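Local coordinates for protein 2-(3-amino-3-carboxypropyl)histidine synthase (Pyrococcus horikoshii, PDB 3LZD) that transfers the 3-amino-3-carboxypropyl group of S-adenosyl-L-methionine to a histidine of elongation factor 2, using a [4Fe-4S] cluster, in the first step of diphthamide biosynthesis, at residues A[283-288]-A[343-348]. Residues are numbered along the deposited sequence; the frame is centred on the assembly and turned at random.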
loop_
_atom_site.group_PDB
_atom_site.type_symbol
_atom_site.label_atom_id
_atom_site.label_comp_id
_atom_site.label_asym_id
_atom_site.label_seq_id
_atom_site.Cartn_x
_atom_site.Cartn_y
_atom_site.Cartn_z
ATOM N N ALA A 283 13.591 -15.101 2.614
ATOM C CA ALA A 283 14.201 -13.989 1.883
ATOM C C ALA A 283 15.653 -13.804 2.310
ATOM O O ALA A 283 16.542 -13.664 1.473
ATOM C CB ALA A 283 13.429 -12.715 2.131
ATOM N N LYS A 284 15.880 -13.793 3.622
ATOM C CA LYS A 284 17.222 -13.629 4.170
ATOM C C LYS A 284 18.146 -14.730 3.651
ATOM O O LYS A 284 19.305 -14.474 3.325
ATOM C CB LYS A 284 17.187 -13.684 5.704
ATOM C CG LYS A 284 16.711 -12.409 6.372
ATOM C CD LYS A 284 16.670 -12.580 7.874
ATOM C CE LYS A 284 16.349 -11.279 8.577
ATOM N NZ LYS A 284 16.230 -11.469 10.052
ATOM N N ARG A 285 17.620 -15.951 3.579
ATOM C CA ARG A 285 18.382 -17.098 3.103
ATOM C C ARG A 285 18.828 -16.836 1.667
ATOM O O ARG A 285 19.985 -17.074 1.318
ATOM C CB ARG A 285 17.515 -18.358 3.170
ATOM C CG ARG A 285 18.255 -19.630 3.542
ATOM C CD ARG A 285 18.416 -20.561 2.355
ATOM N NE ARG A 285 17.140 -20.838 1.700
ATOM C CZ ARG A 285 17.013 -21.582 0.608
ATOM N NH1 ARG A 285 18.083 -22.132 0.053
ATOM N NH2 ARG A 285 15.822 -21.756 0.057
ATOM N N ILE A 286 17.911 -16.332 0.843
ATOM C CA ILE A 286 18.217 -16.033 -0.559
ATOM C C ILE A 286 19.240 -14.903 -0.690
ATOM O O ILE A 286 20.055 -14.894 -1.608
ATOM C CB ILE A 286 16.934 -15.649 -1.340
ATOM C CG1 ILE A 286 16.012 -16.863 -1.428
ATOM C CG2 ILE A 286 17.279 -15.130 -2.735
ATOM C CD1 ILE A 286 16.675 -18.103 -1.985
ATOM N N VAL A 287 19.195 -13.944 0.223
ATOM C CA VAL A 287 20.151 -12.843 0.176
ATOM C C VAL A 287 21.532 -13.425 0.477
ATOM O O VAL A 287 22.512 -13.097 -0.184
ATOM C CB VAL A 287 19.806 -11.760 1.225
ATOM C CG1 VAL A 287 20.968 -10.762 1.383
ATOM C CG2 VAL A 287 18.550 -11.024 0.797
ATOM N N LYS A 288 21.591 -14.313 1.462
ATOM C CA LYS A 288 22.853 -14.932 1.847
ATOM C C LYS A 288 23.386 -15.802 0.716
ATOM O O LYS A 288 24.572 -15.766 0.405
ATOM C CB LYS A 288 22.670 -15.771 3.121
ATOM N N GLU A 343 13.650 -20.410 -8.555
ATOM C CA GLU A 343 14.303 -20.097 -9.810
ATOM C C GLU A 343 15.703 -19.552 -9.557
ATOM O O GLU A 343 16.613 -19.766 -10.360
ATOM C CB GLU A 343 13.461 -19.098 -10.588
ATOM C CG GLU A 343 12.045 -19.609 -10.816
ATOM C CD GLU A 343 11.201 -18.672 -11.654
ATOM O OE1 GLU A 343 11.284 -17.448 -11.435
ATOM O OE2 GLU A 343 10.445 -19.165 -12.520
ATOM N N VAL A 344 15.884 -18.859 -8.437
ATOM C CA VAL A 344 17.195 -18.318 -8.097
ATOM C C VAL A 344 18.178 -19.469 -7.958
ATOM O O VAL A 344 19.298 -19.422 -8.478
ATOM C CB VAL A 344 17.158 -17.540 -6.763
ATOM C CG1 VAL A 344 18.522 -17.557 -6.101
ATOM C CG2 VAL A 344 16.746 -16.115 -7.023
ATOM N N GLU A 345 17.740 -20.501 -7.246
ATOM C CA GLU A 345 18.550 -21.687 -7.009
ATOM C C GLU A 345 18.950 -22.343 -8.335
ATOM O O GLU A 345 20.041 -22.893 -8.453
ATOM C CB GLU A 345 17.779 -22.648 -6.102
ATOM C CG GLU A 345 17.257 -21.943 -4.845
ATOM C CD GLU A 345 16.416 -22.832 -3.935
ATOM O OE1 GLU A 345 15.512 -23.535 -4.444
ATOM O OE2 GLU A 345 16.650 -22.810 -2.706
ATOM N N ILE A 346 18.083 -22.270 -9.338
ATOM C CA ILE A 346 18.418 -22.836 -10.638
ATOM C C ILE A 346 19.472 -21.945 -11.275
ATOM O O ILE A 346 20.466 -22.436 -11.803
ATOM C CB ILE A 346 17.197 -22.898 -11.579
ATOM C CG1 ILE A 346 16.243 -23.999 -11.130
ATOM C CG2 ILE A 346 17.644 -23.149 -13.002
ATOM C CD1 ILE A 346 15.022 -24.141 -12.024
ATOM N N LEU A 347 19.260 -20.631 -11.208
ATOM C CA LEU A 347 20.203 -19.678 -11.788
ATOM C C LEU A 347 21.601 -19.828 -11.189
ATOM O O LEU A 347 22.600 -19.806 -11.909
ATOM C CB LEU A 347 19.704 -18.242 -11.597
ATOM C CG LEU A 347 20.598 -17.103 -12.114
ATOM C CD1 LEU A 347 19.764 -15.871 -12.401
ATOM C CD2 LEU A 347 21.673 -16.781 -11.092
ATOM N N LEU A 348 21.666 -19.972 -9.871
ATOM C CA LEU A 348 22.942 -20.135 -9.193
ATOM C C LEU A 348 23.547 -21.520 -9.430
ATOM O O LEU A 348 24.674 -21.786 -9.015
ATOM C CB LEU A 348 22.776 -19.905 -7.695
ATOM C CG LEU A 348 22.463 -18.475 -7.262
ATOM C CD1 LEU A 348 22.541 -18.400 -5.741
ATOM C CD2 LEU A 348 23.462 -17.505 -7.891
#
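Ile286 and Val344 meet between two neighbouring helices, both buried, CG2 of Ile286 standing 4.3 Å from CG1 of Val344, where the CA atoms of the pair are 7.9 Å apart. Beside this apolar pair the contact turns polar, and only its arginine end faces solvent: exposed Arg285 reaches across to buried Glu345, its chain bent at chi2 and chi3 (-107° and -53°), and both terminal nitrogens close on a single carboxylate oxygen. Arg285 NH2 and NH1 lie 3.1 and 3.2 Å from Glu345 OE2, a salt bridge with two rather bent hydrogen bonds. The carboxylate is turned 63° from the guanidinium plane. Ile286 CD1 sits 4.2 Å off one face of the Arg285 guanidinium, toward its rim. Both charges are shared: Arg285 also pairs with Glu282, and Glu345 OE1 with Arg351. A glutamine in place of Glu345 would probably cost Arg285 and Arg351 the negative charge they share, leaving Arg285 to Glu282. Far from the cluster, the contact joins helices 280-292 and 341-347 beside the parallel sheet of strands 266-272, 296-302, 317-320 and 338-339; Ile286 also rests on Val269 of strand 266-272, while Leu347 packs against helix 248-261.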